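EDD domain protein, DegV family (Ruminococcus gnavus, PDB 3JR7) is of unknown function but probably binds a lipid such as a fatty acid. Local coordinates at residues Q50-Q55 with E73-A78; A96-V101 with E128-V133; L148-C153 with E165-Y170; I205-G210 with I217-K222; K247-A252 with E269-K274. One frame throughout, in Å; residues are numbered along the deposited sequence.

Contact 1. Residues Q50-Q55 with E73-A78; sequences QIEDTQ and ESTSCA
Ile51 and Glu52 lean against Ser74 and Ala78 where a type II' beta turn, running from Ile51 to Thr54 between strands 42-51 and 54-57, meets the loop that leaves helix 64-73. The apolar part belongs to Ile51, which uses two branches. CG1 lies against Ala78 CB at 3.5 Å, while CG2, anti to the backbone N, presses on Ser74 CB at 3.4 Å; both are tight, and the same side chain also packs on Leu67 and Ile71 of the helix. An alanine here would lose both branches and is likely to leave a gap between the turn, Ala78 and the helix. Backbone contact is slight, a CA-H...O approach of Ala78 CA to Gln50 O at 3.6 Å, beside the strand pairing of Gln50 with Lys79. Glu52, on the exposed turn, stretches its chain over Ser74, its carboxylate carbon CD 3.5 Å from Ser74 CB. Buried Ser74 suits the loop because its hydroxyl turns back on its own chain: OG donates to Ser76 O at 2.6 Å, on a carbonyl lone pair.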
# COMPACT_ATOMS: atom_id res chain seq x y z
N GLN A 50 -7.23 -15.24 6.07
CA GLN A 50 -7.59 -16.62 6.36
C GLN A 50 -6.37 -17.54 6.31
O GLN A 50 -5.72 -17.66 5.27
CB GLN A 50 -8.66 -17.07 5.36
CG GLN A 50 -9.88 -16.11 5.36
CD GLN A 50 -9.82 -14.97 4.31
OE1 GLN A 50 -9.30 -15.16 3.20
NE2 GLN A 50 -10.41 -13.82 4.63
N ILE A 51 -6.04 -18.17 7.44
CA ILE A 51 -4.91 -19.09 7.55
C ILE A 51 -5.42 -20.34 8.30
O ILE A 51 -5.82 -20.24 9.45
CB ILE A 51 -3.73 -18.51 8.33
CG1 ILE A 51 -3.21 -17.25 7.65
CG2 ILE A 51 -2.57 -19.56 8.40
CD1 ILE A 51 -2.46 -16.34 8.57
N GLU A 52 -5.46 -21.46 7.62
CA GLU A 52 -6.03 -22.70 8.19
C GLU A 52 -7.46 -22.44 8.64
O GLU A 52 -8.28 -22.12 7.78
CB GLU A 52 -5.09 -23.26 9.26
CG GLU A 52 -3.82 -23.77 8.61
CD GLU A 52 -2.76 -24.27 9.59
OE1 GLU A 52 -2.63 -23.73 10.73
OE2 GLU A 52 -2.03 -25.19 9.16
N ASP A 53 -7.78 -22.52 9.93
CA ASP A 53 -9.19 -22.32 10.39
C ASP A 53 -9.38 -21.02 11.10
O ASP A 53 -10.44 -20.76 11.72
CB ASP A 53 -9.60 -23.44 11.36
CG ASP A 53 -9.65 -24.77 10.69
OD1 ASP A 53 -10.49 -24.95 9.76
OD2 ASP A 53 -8.83 -25.64 11.09
N THR A 54 -8.34 -20.20 11.05
CA THR A 54 -8.40 -18.91 11.65
C THR A 54 -8.82 -17.95 10.53
O THR A 54 -8.38 -18.02 9.39
CB THR A 54 -7.04 -18.52 12.26
OG1 THR A 54 -6.63 -19.54 13.18
CG2 THR A 54 -7.15 -17.17 12.96
N GLN A 55 -9.74 -17.08 10.88
CA GLN A 55 -10.23 -16.07 10.01
C GLN A 55 -10.09 -14.86 10.85
O GLN A 55 -10.71 -14.81 11.92
CB GLN A 55 -11.71 -16.25 9.78
CG GLN A 55 -12.07 -17.12 8.67
CD GLN A 55 -13.57 -17.19 8.57
OE1 GLN A 55 -14.28 -16.28 9.04
NE2 GLN A 55 -14.07 -18.28 7.99
N GLU A 73 3.79 -21.23 11.35
CA GLU A 73 3.25 -22.55 11.77
C GLU A 73 2.46 -23.24 10.70
O GLU A 73 2.54 -24.45 10.57
CB GLU A 73 2.33 -22.39 12.97
CG GLU A 73 3.11 -22.16 14.21
CD GLU A 73 2.37 -21.35 15.25
OE1 GLU A 73 1.10 -21.41 15.30
OE2 GLU A 73 3.08 -20.63 15.99
N SER A 74 1.68 -22.47 9.95
CA SER A 74 0.81 -23.04 8.96
C SER A 74 1.55 -23.51 7.71
O SER A 74 2.21 -22.73 7.00
CB SER A 74 -0.24 -22.02 8.53
OG SER A 74 -0.78 -22.44 7.29
N THR A 75 1.32 -24.76 7.38
CA THR A 75 1.90 -25.33 6.19
C THR A 75 1.20 -24.81 4.94
O THR A 75 1.83 -24.64 3.90
CB THR A 75 1.82 -26.87 6.23
OG1 THR A 75 2.20 -27.37 4.95
CG2 THR A 75 0.42 -27.32 6.53
N SER A 76 -0.09 -24.54 5.02
CA SER A 76 -0.75 -23.97 3.86
C SER A 76 -0.64 -22.42 3.84
O SER A 76 -0.62 -21.71 4.84
CB SER A 76 -2.20 -24.41 3.82
OG SER A 76 -2.79 -24.07 5.05
N CYS A 77 -0.54 -21.94 2.62
CA CYS A 77 -0.42 -20.55 2.30
C CYS A 77 -1.63 -19.70 2.78
O CYS A 77 -2.78 -20.13 2.67
CB CYS A 77 -0.31 -20.53 0.80
SG CYS A 77 0.04 -18.98 0.23
N ALA A 78 -1.38 -18.52 3.35
CA ALA A 78 -2.48 -17.64 3.78
C ALA A 78 -3.34 -17.20 2.57
O ALA A 78 -2.86 -17.16 1.45
CB ALA A 78 -1.94 -16.43 4.52

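Contact 2. Residues A96-V101 with E128-V133; sequences AERIYV and EKQIHV. With PO4 (phosphate ion), chain D.
Lys129 reaches across to Ala96 because its CG stands anti to the backbone N (chi1 -170°) and every later torsion is extended, so that NZ arrives 2.7 Å from Ala96 O, nearly in line with the carbonyl. Tyr92 O and Cys94 O also accept from this ammonium group; a long, flexible donor suits this place because it can reach three backbone carbonyls. Gln130, also extended, runs alongside Glu97 and Arg98; its NE2 donates to O1 of a phosphate ion, probably from the crystallisation liquor, at 3.2 Å and more weakly to O3, while a water joins Glu97 O to Gln130 N. Strands 98-103 and 130-135 are the parallel neighbours of a beta-alpha-beta unit whose crossover is helix 111-126, and their short segments run only 9° apart. Backbone bonds of 2.8 to 2.9 Å run from Ile99 N to Gln130 O, from His132 N to Ile99 O and from Val101 N to His132 O. Ile99, Val101, Ile131 and Val133 share one sheet face, branched side chains that suit a buried strand beneath helices 85-92 and 111-126; Val101 CB meets Val133 CG2 at 4.1 Å. From the other face, Tyr100 OH bonds Glu154 and His132 NE2 bonds Glu168.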
# COMPACT_ATOMS: atom_id res chain seq x y z
N ALA A 96 -19.18 14.01 6.49
CA ALA A 96 -18.17 14.63 5.62
C ALA A 96 -18.77 14.83 4.24
O ALA A 96 -19.37 13.91 3.66
CB ALA A 96 -16.86 13.78 5.51
N GLU A 97 -18.57 16.01 3.69
CA GLU A 97 -19.09 16.30 2.36
C GLU A 97 -18.33 15.54 1.28
O GLU A 97 -18.92 15.05 0.32
CB GLU A 97 -18.94 17.81 2.09
CG GLU A 97 -19.36 18.26 0.71
CD GLU A 97 -19.16 19.73 0.51
OE1 GLU A 97 -18.16 20.30 1.03
OE2 GLU A 97 -20.00 20.33 -0.18
N ARG A 98 -17.01 15.45 1.42
CA ARG A 98 -16.18 14.88 0.37
C ARG A 98 -15.54 13.59 0.86
O ARG A 98 -14.89 13.56 1.90
CB ARG A 98 -15.10 15.89 -0.03
CG ARG A 98 -15.68 17.25 -0.42
CD ARG A 98 -14.65 18.27 -0.85
NE ARG A 98 -13.80 18.69 0.23
CZ ARG A 98 -14.15 19.53 1.23
NH1 ARG A 98 -15.41 20.02 1.32
NH2 ARG A 98 -13.24 19.88 2.16
N ILE A 99 -15.74 12.52 0.10
CA ILE A 99 -15.19 11.21 0.42
C ILE A 99 -14.15 10.77 -0.61
O ILE A 99 -14.43 10.71 -1.82
CB ILE A 99 -16.28 10.15 0.48
CG1 ILE A 99 -17.40 10.61 1.44
CG2 ILE A 99 -15.65 8.77 0.90
CD1 ILE A 99 -16.98 10.70 2.94
N TYR A 100 -12.95 10.46 -0.13
CA TYR A 100 -11.85 10.01 -0.99
C TYR A 100 -11.51 8.61 -0.55
O TYR A 100 -11.32 8.39 0.63
CB TYR A 100 -10.62 10.92 -0.80
CG TYR A 100 -10.86 12.37 -1.09
CD1 TYR A 100 -10.91 12.83 -2.40
CD2 TYR A 100 -10.99 13.29 -0.06
CE1 TYR A 100 -11.15 14.16 -2.68
CE2 TYR A 100 -11.20 14.66 -0.32
CZ TYR A 100 -11.29 15.07 -1.65
OH TYR A 100 -11.48 16.38 -1.94
N VAL A 101 -11.45 7.67 -1.46
CA VAL A 101 -11.18 6.27 -1.11
C VAL A 101 -9.88 5.85 -1.79
O VAL A 101 -9.67 6.13 -2.99
CB VAL A 101 -12.35 5.36 -1.55
CG1 VAL A 101 -12.24 3.93 -0.92
CG2 VAL A 101 -13.70 5.99 -1.20
N GLU A 128 -26.85 11.37 -4.57
CA GLU A 128 -25.55 11.84 -5.04
C GLU A 128 -24.65 12.29 -3.87
O GLU A 128 -25.09 12.92 -2.95
CB GLU A 128 -25.74 13.02 -6.04
CG GLU A 128 -26.34 12.60 -7.37
CD GLU A 128 -26.46 13.76 -8.41
OE1 GLU A 128 -26.41 14.96 -8.01
OE2 GLU A 128 -26.59 13.45 -9.63
N LYS A 129 -23.36 11.96 -3.93
CA LYS A 129 -22.39 12.51 -2.99
C LYS A 129 -21.07 12.58 -3.71
O LYS A 129 -20.85 11.82 -4.65
CB LYS A 129 -22.29 11.64 -1.72
CG LYS A 129 -21.48 12.27 -0.59
CD LYS A 129 -21.45 11.43 0.71
CE LYS A 129 -21.03 12.30 1.86
NZ LYS A 129 -20.67 11.58 3.06
N GLN A 130 -20.20 13.50 -3.28
CA GLN A 130 -18.87 13.58 -3.85
C GLN A 130 -18.05 12.46 -3.23
O GLN A 130 -17.53 12.60 -2.14
CB GLN A 130 -18.25 14.96 -3.60
CG GLN A 130 -18.85 16.09 -4.50
CD GLN A 130 -18.53 17.49 -3.96
OE1 GLN A 130 -18.69 17.75 -2.79
NE2 GLN A 130 -18.08 18.36 -4.81
N ILE A 131 -17.95 11.36 -3.97
CA ILE A 131 -17.16 10.20 -3.60
C ILE A 131 -16.26 9.83 -4.78
O ILE A 131 -16.72 9.66 -5.92
CB ILE A 131 -18.05 8.99 -3.32
CG1 ILE A 131 -19.08 9.31 -2.23
CG2 ILE A 131 -17.18 7.78 -2.89
CD1 ILE A 131 -20.23 8.29 -2.15
N HIS A 132 -14.97 9.73 -4.53
CA HIS A 132 -14.02 9.31 -5.55
C HIS A 132 -13.16 8.19 -5.04
O HIS A 132 -12.56 8.29 -3.96
CB HIS A 132 -13.14 10.46 -6.05
CG HIS A 132 -12.27 10.06 -7.20
ND1 HIS A 132 -12.73 10.04 -8.49
CD2 HIS A 132 -11.03 9.51 -7.23
CE1 HIS A 132 -11.78 9.57 -9.28
NE2 HIS A 132 -10.74 9.24 -8.54
N VAL A 133 -13.08 7.10 -5.82
CA VAL A 133 -12.24 5.96 -5.50
C VAL A 133 -10.91 6.04 -6.33
O VAL A 133 -10.95 6.04 -7.57
CB VAL A 133 -12.96 4.64 -5.80
CG1 VAL A 133 -12.06 3.47 -5.42
CG2 VAL A 133 -14.29 4.55 -5.03
P PO4 D . -16.33 21.50 -4.07
O1 PO4 D . -17.12 20.77 -2.96
O2 PO4 D . -14.87 21.21 -3.88
O3 PO4 D . -16.70 20.96 -5.43
O4 PO4 D . -16.60 22.99 -4.14
O HOH W 1 -20.86 15.66 -1.39

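Contact 3. Residues L148-C153 with E165-Y170; sequences LKVQQC and ESVECY
Val150 and Val167 meet at the middle of a pair of roughly antiparallel helices, 141-155 with 160-173, whose short axes pass 9.6 Å apart at an angle of 146°. Each valine turns its CG2 branch, the one anti to the carbonyl carbon, to the other helix, and the two methyls touch at 3.8 Å; compact, branched residues suit this buried seam, which Phe134 of strand 130-135 also lines. Lys149 makes the wider contact. Its CG starts anti to the backbone N (chi1 -174°), but bends at chi2 and chi3 fold the chain round, laying CE over one face of the Tyr170 ring, 4.0 Å from CD1, with CG 3.9 Å from Tyr170 CB. The fold also returns NZ to its own helix, where it donates to Gln152 OE1 at 2.8 Å, tilted 31° from the carbonyl plane. A serine in its place would probably uncover that face of the tyrosine and leave Gln152 OE1 without this donor. Tyr170 OH bonds Gln174, so the ring is held at its far end too. The small Ser166 suits a place beside Cys153; its OG bonds Glu162 O in its own helix, and its CB rests 3.7 Å from Cys153 SG.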
# COMPACT_ATOMS: atom_id res chain seq x y z
N LEU A 148 -1.93 10.77 2.17
CA LEU A 148 -1.22 12.01 2.56
C LEU A 148 -1.37 13.12 1.52
O LEU A 148 -1.55 14.31 1.84
CB LEU A 148 0.27 11.74 2.85
CG LEU A 148 0.57 10.98 4.15
CD1 LEU A 148 1.99 10.55 4.31
CD2 LEU A 148 0.12 11.85 5.40
N LYS A 149 -1.31 12.74 0.25
CA LYS A 149 -1.48 13.70 -0.82
C LYS A 149 -2.90 14.30 -0.85
O LYS A 149 -3.06 15.49 -1.07
CB LYS A 149 -1.13 13.04 -2.17
CG LYS A 149 -1.11 13.97 -3.40
CD LYS A 149 -0.17 15.19 -3.22
CE LYS A 149 1.27 14.86 -3.42
NZ LYS A 149 2.20 16.09 -3.44
N VAL A 150 -3.92 13.46 -0.63
CA VAL A 150 -5.29 13.96 -0.51
C VAL A 150 -5.34 15.05 0.55
O VAL A 150 -5.84 16.16 0.32
CB VAL A 150 -6.32 12.83 -0.18
CG1 VAL A 150 -7.71 13.48 0.15
CG2 VAL A 150 -6.37 11.80 -1.31
N GLN A 151 -4.79 14.76 1.72
CA GLN A 151 -4.82 15.72 2.84
C GLN A 151 -4.05 16.98 2.49
O GLN A 151 -4.45 18.08 2.84
CB GLN A 151 -4.20 15.06 4.08
CG GLN A 151 -4.04 15.97 5.35
CD GLN A 151 -3.28 15.24 6.48
OE1 GLN A 151 -2.25 14.65 6.27
NE2 GLN A 151 -3.83 15.25 7.65
N GLN A 152 -2.92 16.83 1.80
CA GLN A 152 -2.11 17.98 1.40
C GLN A 152 -2.92 18.88 0.46
O GLN A 152 -3.02 20.10 0.68
CB GLN A 152 -0.79 17.53 0.76
CG GLN A 152 0.13 18.69 0.31
CD GLN A 152 1.27 18.23 -0.61
OE1 GLN A 152 1.44 17.04 -0.90
NE2 GLN A 152 2.03 19.18 -1.10
N CYS A 153 -3.55 18.29 -0.54
CA CYS A 153 -4.43 19.04 -1.47
C CYS A 153 -5.58 19.74 -0.75
O CYS A 153 -5.88 20.92 -1.01
CB CYS A 153 -4.98 18.11 -2.51
SG CYS A 153 -3.68 17.46 -3.58
N GLU A 165 -7.99 15.46 -9.52
CA GLU A 165 -6.97 15.61 -10.55
C GLU A 165 -5.55 15.56 -10.00
O GLU A 165 -4.69 14.87 -10.58
CB GLU A 165 -7.20 16.89 -11.37
CG GLU A 165 -6.13 17.15 -12.44
CD GLU A 165 -6.41 18.37 -13.34
OE1 GLU A 165 -7.09 19.29 -12.86
OE2 GLU A 165 -5.91 18.44 -14.48
N SER A 166 -5.27 16.30 -8.91
CA SER A 166 -3.89 16.36 -8.37
C SER A 166 -3.43 15.01 -7.86
O SER A 166 -2.26 14.63 -8.04
CB SER A 166 -3.73 17.39 -7.25
OG SER A 166 -4.11 18.66 -7.73
N VAL A 167 -4.35 14.27 -7.25
CA VAL A 167 -4.01 12.98 -6.69
C VAL A 167 -3.84 11.93 -7.78
O VAL A 167 -2.94 11.12 -7.69
CB VAL A 167 -5.03 12.54 -5.64
CG1 VAL A 167 -4.78 11.09 -5.23
CG2 VAL A 167 -4.97 13.52 -4.41
N GLU A 168 -4.71 11.93 -8.79
CA GLU A 168 -4.52 11.03 -9.92
C GLU A 168 -3.17 11.30 -10.60
O GLU A 168 -2.52 10.34 -11.02
CB GLU A 168 -5.70 11.04 -10.92
CG GLU A 168 -7.01 10.47 -10.35
CD GLU A 168 -7.07 8.90 -10.22
OE1 GLU A 168 -6.03 8.24 -10.62
OE2 GLU A 168 -8.17 8.36 -9.76
N CYS A 169 -2.75 12.56 -10.68
CA CYS A 169 -1.42 12.89 -11.22
C CYS A 169 -0.33 12.28 -10.33
O CYS A 169 0.59 11.62 -10.80
CB CYS A 169 -1.22 14.42 -11.34
SG CYS A 169 0.52 14.90 -11.74
N TYR A 170 -0.44 12.52 -9.03
CA TYR A 170 0.49 11.91 -8.10
C TYR A 170 0.58 10.38 -8.29
O TYR A 170 1.70 9.82 -8.30
CB TYR A 170 0.15 12.27 -6.64
CG TYR A 170 1.07 11.52 -5.69
CD1 TYR A 170 2.44 11.75 -5.71
CD2 TYR A 170 0.59 10.54 -4.82
CE1 TYR A 170 3.31 11.02 -4.90
CE2 TYR A 170 1.45 9.84 -3.98
CZ TYR A 170 2.81 10.08 -4.04
OH TYR A 170 3.69 9.36 -3.27

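Contact 4. Residues I205-G210 with I217-K222; sequences IKPIMG and ICQKEK
A beta hairpin, strand 205-211 followed by strand 217-224, brings Ile208 opposite both Lys220 and Glu221, and this doubling marks a classic beta bulge. Ile208 O takes two donors: Lys220 N at 2.8 Å, nearly head-on to the carbonyl, and Glu221 N at a longer 3.3 Å, in the carbonyl plane on a lone pair. In return Ile208 N donates to Glu221 O at 2.8 Å, standing 54° out of that carbonyl's plane. Past the bulge the pairing is regular again, with Gly210 and Cys218 a hydrogen-bonded pair in which Cys218 N gives to Gly210 O at 2.8 Å. Gly210 suits its place, since a beta carbon there would probably come tight against Lys220 CG. The hairpin forms one edge of the mixed sheet of the C-terminal half, strand 205-211 lying next to strand 176-179 and strand 217-224 outermost. On the face of Ile208, the CD1 branch reaches over to Lys222 CA at 3.6 Å, and Ala229 and Met233 of helix 226-240 cover the same isoleucine. On the other face lies selenomethionine Met209, where the bend at chi2 (-71°) brings SE to 3.9 Å from Gln219 CA. Beside it Pro207 CB packs on the Gln219 amide, 3.9 Å from NE2. Glu221 OE2 takes Lys222 N on its anti lone pair.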
# COMPACT_ATOMS: atom_id res chain seq x y z
N ILE A 205 19.65 -15.81 -4.39
CA ILE A 205 19.21 -14.77 -5.34
C ILE A 205 17.99 -14.04 -4.79
O ILE A 205 17.09 -14.67 -4.28
CB ILE A 205 18.86 -15.34 -6.71
CG1 ILE A 205 20.11 -15.33 -7.56
CG2 ILE A 205 18.08 -14.36 -7.51
CD1 ILE A 205 20.40 -13.91 -8.05
N LYS A 206 18.01 -12.72 -4.80
CA LYS A 206 16.86 -11.94 -4.34
C LYS A 206 16.40 -11.06 -5.51
O LYS A 206 17.14 -10.18 -5.90
CB LYS A 206 17.25 -11.04 -3.17
CG LYS A 206 17.80 -11.72 -1.96
CD LYS A 206 16.79 -12.64 -1.33
CE LYS A 206 17.18 -13.02 0.04
NZ LYS A 206 17.94 -14.29 0.06
N PRO A 207 15.20 -11.32 -6.08
CA PRO A 207 14.62 -10.40 -7.04
C PRO A 207 14.33 -9.01 -6.45
O PRO A 207 13.84 -8.90 -5.33
CB PRO A 207 13.31 -11.07 -7.46
CG PRO A 207 13.44 -12.47 -7.06
CD PRO A 207 14.35 -12.50 -5.88
N ILE A 208 14.62 -7.97 -7.21
CA ILE A 208 14.13 -6.66 -6.90
C ILE A 208 12.85 -6.51 -7.72
O ILE A 208 12.88 -6.58 -8.96
CB ILE A 208 15.09 -5.54 -7.27
CG1 ILE A 208 16.37 -5.56 -6.40
CG2 ILE A 208 14.37 -4.19 -7.08
CD1 ILE A 208 17.31 -6.74 -6.68
N MSE A 209 11.72 -6.35 -7.05
CA MSE A 209 10.44 -6.33 -7.75
C MSE A 209 9.93 -4.90 -7.73
O MSE A 209 10.41 -4.06 -6.98
CB MSE A 209 9.41 -7.22 -7.08
CG MSE A 209 9.84 -8.63 -6.81
SE MSE A 209 9.99 -9.63 -8.45
CE MSE A 209 8.19 -9.67 -9.02
N GLY A 210 8.91 -4.64 -8.54
CA GLY A 210 8.30 -3.34 -8.62
C GLY A 210 6.93 -3.33 -9.29
O GLY A 210 6.49 -4.33 -9.87
N ILE A 217 2.80 -6.42 -10.93
CA ILE A 217 4.14 -6.58 -10.41
C ILE A 217 5.07 -7.06 -11.52
O ILE A 217 4.71 -7.94 -12.30
CB ILE A 217 4.13 -7.59 -9.24
CG1 ILE A 217 3.23 -7.05 -8.11
CG2 ILE A 217 5.59 -7.87 -8.74
CD1 ILE A 217 2.91 -8.01 -6.98
N CYS A 218 6.27 -6.52 -11.57
CA CYS A 218 7.31 -7.04 -12.48
C CYS A 218 8.65 -7.19 -11.72
O CYS A 218 8.82 -6.69 -10.61
CB CYS A 218 7.51 -6.12 -13.69
SG CYS A 218 8.14 -4.41 -13.27
N GLN A 219 9.57 -7.90 -12.34
CA GLN A 219 10.94 -7.96 -11.85
C GLN A 219 11.79 -6.88 -12.51
O GLN A 219 11.83 -6.74 -13.73
CB GLN A 219 11.49 -9.34 -12.10
CG GLN A 219 12.87 -9.49 -11.51
CD GLN A 219 13.34 -10.91 -11.47
OE1 GLN A 219 14.51 -11.15 -11.65
NE2 GLN A 219 12.46 -11.83 -11.21
N LYS A 220 12.44 -6.06 -11.70
CA LYS A 220 13.29 -4.99 -12.15
C LYS A 220 14.75 -5.38 -12.20
O LYS A 220 15.50 -4.81 -12.96
CB LYS A 220 13.19 -3.82 -11.17
CG LYS A 220 11.76 -3.34 -10.88
CD LYS A 220 11.16 -2.73 -12.10
CE LYS A 220 11.58 -1.29 -12.28
NZ LYS A 220 11.06 -0.73 -13.60
N GLU A 221 15.17 -6.29 -11.32
CA GLU A 221 16.59 -6.68 -11.16
C GLU A 221 16.67 -7.89 -10.26
O GLU A 221 15.66 -8.41 -9.80
CB GLU A 221 17.41 -5.53 -10.54
CG GLU A 221 18.23 -4.74 -11.51
CD GLU A 221 19.46 -5.50 -12.04
OE1 GLU A 221 20.23 -4.87 -12.77
OE2 GLU A 221 19.69 -6.69 -11.71
N LYS A 222 17.90 -8.30 -9.97
CA LYS A 222 18.16 -9.35 -9.03
C LYS A 222 19.60 -9.28 -8.59
O LYS A 222 20.43 -8.67 -9.26
CB LYS A 222 17.91 -10.73 -9.65
CG LYS A 222 18.89 -11.04 -10.78
CD LYS A 222 18.60 -12.40 -11.36
CE LYS A 222 19.63 -12.74 -12.44
NZ LYS A 222 19.13 -13.98 -13.15

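Contact 5. Residues K247-A252 with E269-K274; sequences KILAIA and ERFAVK
Lys247 and Lys274 approach backbone to backbone near the start of strand 248-253, where the chain coming from helix 257-270 is about to enter strand 275-280. Lys274 N donates to Lys247 O at 2.8 Å, with an N-H...O angle of 151°, and their CA atoms lie 5.3 Å apart. Lys274 CB also sits close to that carbonyl oxygen, as does Val273 CB at 3.5 Å. Among the side chains Leu249, CG anti to the backbone N (chi1 -177°), sends CD1 to the edge of the Phe271 ring, near its plane and 3.7 Å from CZ. Its CB meets Val273 CG1 at 4.0 Å, and Val273 CG1 in turn lies at the ring edge of Phe271. These apolar residues suit the side of the strand that faces Phe271 and Val273, where Val237 and Ala238 of helix 226-240 also pack on Phe271. The chain of Lys274 runs by Ile248, its CD and NZ passing Ile248 CG1, NZ at 4.1 Å, whereas Lys247 NZ bonds Val242 O. This is the return to the sheet of a beta-alpha-beta unit, helix 257-270 being its crossover.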
# COMPACT_ATOMS: atom_id res chain seq x y z
N LYS A 247 8.85 15.37 -3.12
CA LYS A 247 8.19 14.12 -2.79
C LYS A 247 8.57 13.59 -1.41
O LYS A 247 9.65 13.86 -0.90
CB LYS A 247 8.47 13.07 -3.88
CG LYS A 247 8.10 13.64 -5.23
CD LYS A 247 8.21 12.69 -6.34
CE LYS A 247 7.55 13.31 -7.59
NZ LYS A 247 7.77 12.45 -8.79
N ILE A 248 7.64 12.84 -0.84
CA ILE A 248 7.87 12.15 0.41
C ILE A 248 8.19 10.70 0.03
O ILE A 248 7.54 10.10 -0.84
CB ILE A 248 6.62 12.24 1.32
CG1 ILE A 248 6.30 13.72 1.61
CG2 ILE A 248 6.82 11.44 2.58
CD1 ILE A 248 5.15 13.94 2.67
N LEU A 249 9.23 10.14 0.64
CA LEU A 249 9.58 8.77 0.41
C LEU A 249 9.11 7.93 1.59
O LEU A 249 9.26 8.31 2.74
CB LEU A 249 11.09 8.63 0.18
CG LEU A 249 11.50 7.20 -0.15
CD1 LEU A 249 12.49 7.17 -1.36
CD2 LEU A 249 12.06 6.57 1.10
N ALA A 250 8.52 6.79 1.30
CA ALA A 250 7.99 5.92 2.32
C ALA A 250 8.62 4.56 2.23
O ALA A 250 8.84 4.03 1.12
CB ALA A 250 6.44 5.81 2.25
N ILE A 251 8.88 3.99 3.40
CA ILE A 251 9.42 2.64 3.51
C ILE A 251 8.59 1.82 4.50
O ILE A 251 8.40 2.22 5.63
CB ILE A 251 10.89 2.65 3.98
CG1 ILE A 251 11.76 3.42 3.00
CG2 ILE A 251 11.44 1.23 4.12
CD1 ILE A 251 13.05 3.91 3.62
N ALA A 252 8.09 0.68 4.08
CA ALA A 252 7.46 -0.24 4.99
C ALA A 252 8.33 -1.46 5.11
O ALA A 252 8.93 -1.91 4.12
CB ALA A 252 6.06 -0.63 4.51
N GLU A 269 21.76 8.72 -0.04
CA GLU A 269 22.99 8.90 -0.76
C GLU A 269 22.76 9.22 -2.25
O GLU A 269 23.65 9.79 -2.91
CB GLU A 269 23.87 7.65 -0.67
CG GLU A 269 24.37 7.24 0.68
CD GLU A 269 25.23 5.98 0.62
OE1 GLU A 269 24.83 4.93 0.02
OE2 GLU A 269 26.34 6.04 1.18
N ARG A 270 21.63 8.77 -2.78
CA ARG A 270 21.33 8.84 -4.20
C ARG A 270 20.46 10.03 -4.63
O ARG A 270 20.56 10.44 -5.74
CB ARG A 270 20.75 7.52 -4.70
CG ARG A 270 21.67 6.36 -4.51
CD ARG A 270 21.02 5.04 -4.53
NE ARG A 270 22.02 4.04 -4.79
CZ ARG A 270 23.01 3.76 -3.96
NH1 ARG A 270 23.89 2.88 -4.31
NH2 ARG A 270 23.11 4.37 -2.81
N PHE A 271 19.61 10.54 -3.76
CA PHE A 271 18.76 11.71 -4.08
C PHE A 271 18.16 12.32 -2.83
O PHE A 271 18.00 11.66 -1.80
CB PHE A 271 17.63 11.36 -5.07
CG PHE A 271 16.75 10.20 -4.65
CD1 PHE A 271 15.60 10.41 -3.88
CD2 PHE A 271 17.07 8.91 -5.02
CE1 PHE A 271 14.76 9.35 -3.50
CE2 PHE A 271 16.26 7.83 -4.66
CZ PHE A 271 15.12 8.05 -3.87
N ALA A 272 17.77 13.58 -2.94
CA ALA A 272 17.21 14.32 -1.81
C ALA A 272 15.68 14.33 -1.94
O ALA A 272 15.14 14.68 -2.97
CB ALA A 272 17.79 15.79 -1.82
N VAL A 273 14.98 14.01 -0.87
CA VAL A 273 13.52 14.04 -0.87
C VAL A 273 13.05 15.09 0.08
O VAL A 273 13.83 15.58 0.85
CB VAL A 273 12.93 12.71 -0.40
CG1 VAL A 273 13.11 11.66 -1.46
CG2 VAL A 273 13.54 12.32 0.95
N LYS A 274 11.76 15.41 0.07
CA LYS A 274 11.23 16.41 0.96
C LYS A 274 11.35 15.90 2.36
O LYS A 274 11.75 16.63 3.26
CB LYS A 274 9.77 16.68 0.62
CG LYS A 274 9.14 17.81 1.49
CD LYS A 274 7.60 17.70 1.51
CE LYS A 274 6.98 18.12 0.20
NZ LYS A 274 5.66 17.41 -0.03

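Contacts 2 and 3 are neighbours, their centres 14 Å apart: the helix pair of contact 3 covers the strands of contact 2, and Tyr100 CD2 packs against Val150 CG1. Contacts 3 and 5 just touch, with centres 17 Å apart. Contact 1 belongs to the same sheet as contact 2, yet their centres are 36 Å apart. Contacts 4 and 5 share the other sheet, with nearest atoms about 11 Å apart. The bound polyether, probably from the crystallisation liquor, comes within about 4 Å of the Ile217 side chain in contact 4; it occupies a pocket that may correspond to the family's lipid site. Cys169, on the helix of contact 3, has been seen in an interchain disulfide.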